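Local coordinates for RND efflux system, outer membrane lipoprotein, NodT family (PDB 6U94), which probably serves as the outer-membrane channel component of an RND-type efflux system, at residues Arg50-Asp55 with Ser447-Tyr452. Residues are numbered along the deposited sequence; the frame is centred on the assembly and turned at random. Where two conformers were deposited one is given.
Sequences RNFLAD and SRVTLY
Phe52 lays one face of its ring over the CB of Tyr452, a CH-pi contact in which that carbon stands 4.0 Å from the Phe52 ring centroid and 26° off the ring normal. The approach is offset toward the rim, so the nearest ring atom is Phe52 CE2, 3.6 Å from Tyr452 CB. The two rings themselves are nearly parallel, their planes 6° apart, but they have slid past one another until the centroids lie 5.2 Å apart and hardly any overlap remains; Phe52 CD2 and Tyr452 CD2, at 3.7 Å, mark where the margins meet. Both side chains reach out with CG anti to the backbone N (chi1 175° for Phe52), which carries each ring out from its own backbone into the space between loop and helix. The far end of the phenylalanine then rests against the backbone of helix 421-454 at Arg448 and Val449. Its CZ comes within 3.4 Å of Arg448 O, a carbonyl already engaged by the backbone N of Tyr452, while Val449 N lies at the ring edge and Val449 CG2 is 4.3 Å from Phe52 CE2. Beyond the pair, Phe270 meets the Phe52 ring, Val167 and Ala168 of helix 156-203 touch Tyr452 and Val449, and the Tyr452 hydroxyl is hydrogen-bonded to Gly48 O. The contact thus illustrates how a pair of aromatic residues can join parts of a chain nearly 400 residues apart: the loop leading into helix 56-67 packs on the last turns of helix 421-454. No hydrogen bond links the two segments, so their direct hold on each other rests mainly on van der Waals packing and the CH-pi contact, with the polar end of Tyr452 satisfied by the preceding N-terminal backbone.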
loop_
_atom_site.group_PDB
_atom_site.type_symbol
_atom_site.label_atom_id
_atom_site.label_comp_id
_atom_site.label_asym_id
_atom_site.label_seq_id
_atom_site.Cartn_x
_atom_site.Cartn_y
_atom_site.Cartn_z
ATOM N N ARG A 50 10.640 -13.260 2.233
ATOM C CA ARG A 50 10.197 -14.009 3.402
ATOM C C ARG A 50 10.497 -13.280 4.705
ATOM O O ARG A 50 9.824 -13.538 5.709
ATOM C CB ARG A 50 10.832 -15.402 3.419
ATOM C CG ARG A 50 10.297 -16.348 2.346
ATOM C CD ARG A 50 10.825 -17.770 2.533
ATOM N NE ARG A 50 9.748 -18.740 2.722
ATOM C CZ ARG A 50 9.242 -19.496 1.752
ATOM N NH1 ARG A 50 9.716 -19.403 0.517
ATOM N NH2 ARG A 50 8.261 -20.350 2.018
ATOM N N ASN A 51 11.488 -12.384 4.722
ATOM C CA ASN A 51 11.719 -11.626 5.942
ATOM C C ASN A 51 10.690 -10.522 6.138
ATOM O O ASN A 51 10.499 -10.071 7.271
ATOM C CB ASN A 51 13.135 -11.043 5.958
ATOM C CG ASN A 51 13.508 -10.370 4.655
ATOM O OD1 ASN A 51 12.646 -10.041 3.839
ATOM N ND2 ASN A 51 14.803 -10.157 4.454
ATOM N N PHE A 52 10.006 -10.100 5.075
ATOM C CA PHE A 52 9.003 -9.049 5.163
ATOM C C PHE A 52 7.600 -9.618 5.348
ATOM O O PHE A 52 6.854 -9.169 6.225
ATOM C CB PHE A 52 9.070 -8.167 3.914
ATOM C CG PHE A 52 7.994 -7.125 3.842
ATOM C CD1 PHE A 52 7.876 -6.158 4.830
ATOM C CD2 PHE A 52 7.112 -7.099 2.776
ATOM C CE1 PHE A 52 6.885 -5.191 4.759
ATOM C CE2 PHE A 52 6.120 -6.137 2.700
ATOM C CZ PHE A 52 6.009 -5.181 3.694
ATOM N N LEU A 53 7.229 -10.603 4.535
ATOM C CA LEU A 53 5.934 -11.265 4.666
ATOM C C LEU A 53 6.071 -12.361 5.715
ATOM O O LEU A 53 6.624 -13.430 5.446
ATOM C CB LEU A 53 5.477 -11.823 3.324
ATOM C CG LEU A 53 5.461 -10.801 2.184
ATOM C CD1 LEU A 53 4.858 -11.400 0.932
ATOM C CD2 LEU A 53 4.702 -9.553 2.595
ATOM N N ALA A 54 5.567 -12.094 6.920
ATOM C CA ALA A 54 5.757 -13.001 8.046
ATOM C C ALA A 54 4.662 -14.050 8.168
ATOM O O ALA A 54 4.923 -15.145 8.679
ATOM C CB ALA A 54 5.843 -12.207 9.352
ATOM N N ASP A 55 3.448 -13.747 7.713
ATOM C CA ASP A 55 2.335 -14.678 7.867
ATOM C C ASP A 55 2.557 -15.921 7.013
ATOM O O ASP A 55 2.885 -15.824 5.826
ATOM C CB ASP A 55 1.021 -13.998 7.488
ATOM C CG ASP A 55 -0.186 -14.865 7.773
ATOM O OD1 ASP A 55 -0.384 -15.240 8.948
ATOM O OD2 ASP A 55 -0.938 -15.167 6.824
ATOM N N SER A 447 0.833 0.731 2.543
ATOM C CA SER A 447 1.980 1.610 2.355
ATOM C C SER A 447 3.285 0.934 2.758
ATOM O O SER A 447 4.349 1.308 2.255
ATOM C CB SER A 447 1.791 2.906 3.140
ATOM O OG SER A 447 2.406 2.814 4.407
ATOM N N ARG A 448 3.231 -0.043 3.666
ATOM C CA ARG A 448 4.427 -0.821 3.976
ATOM C C ARG A 448 4.785 -1.741 2.817
ATOM O O ARG A 448 5.968 -1.955 2.523
ATOM C CB ARG A 448 4.215 -1.623 5.260
ATOM C CG ARG A 448 3.986 -0.751 6.490
ATOM C CD ARG A 448 3.273 -1.501 7.601
ATOM N NE ARG A 448 4.100 -2.549 8.190
ATOM C CZ ARG A 448 3.843 -3.120 9.364
ATOM N NH1 ARG A 448 2.787 -2.737 10.070
ATOM N NH2 ARG A 448 4.643 -4.066 9.836
ATOM N N VAL A 449 3.770 -2.295 2.149
ATOM C CA VAL A 449 3.998 -3.094 0.952
ATOM C C VAL A 449 4.630 -2.243 -0.140
ATOM O O VAL A 449 5.567 -2.677 -0.823
ATOM C CB VAL A 449 2.677 -3.731 0.485
ATOM C CG1 VAL A 449 2.813 -4.274 -0.935
ATOM C CG2 VAL A 449 2.258 -4.833 1.445
ATOM N N THR A 450 4.143 -1.012 -0.311
ATOM C CA THR A 450 4.704 -0.129 -1.327
ATOM C C THR A 450 6.137 0.267 -0.991
ATOM O O THR A 450 6.983 0.380 -1.886
ATOM C CB THR A 450 3.830 1.113 -1.485
ATOM O OG1 THR A 450 2.469 0.712 -1.676
ATOM C CG2 THR A 450 4.282 1.928 -2.688
ATOM N N LEU A 451 6.432 0.476 0.294
ATOM C CA LEU A 451 7.803 0.770 0.689
ATOM C C LEU A 451 8.722 -0.425 0.461
ATOM O O LEU A 451 9.905 -0.245 0.143
ATOM C CB LEU A 451 7.847 1.208 2.151
ATOM C CG LEU A 451 9.223 1.583 2.708
ATOM C CD1 LEU A 451 9.862 2.702 1.891
ATOM C CD2 LEU A 451 9.114 1.970 4.174
ATOM N N TYR A 452 8.205 -1.647 0.617
ATOM C CA TYR A 452 8.987 -2.827 0.261
ATOM C C TYR A 452 9.438 -2.776 -1.195
ATOM O O TYR A 452 10.538 -3.238 -1.522
ATOM C CB TYR A 452 8.175 -4.099 0.518
ATOM C CG TYR A 452 8.722 -5.316 -0.202
ATOM C CD1 TYR A 452 8.238 -5.686 -1.452
ATOM C CD2 TYR A 452 9.725 -6.090 0.367
ATOM C CE1 TYR A 452 8.744 -6.794 -2.117
ATOM C CE2 TYR A 452 10.232 -7.198 -0.287
ATOM C CZ TYR A 452 9.739 -7.546 -1.529
ATOM O OH TYR A 452 10.236 -8.649 -2.186
#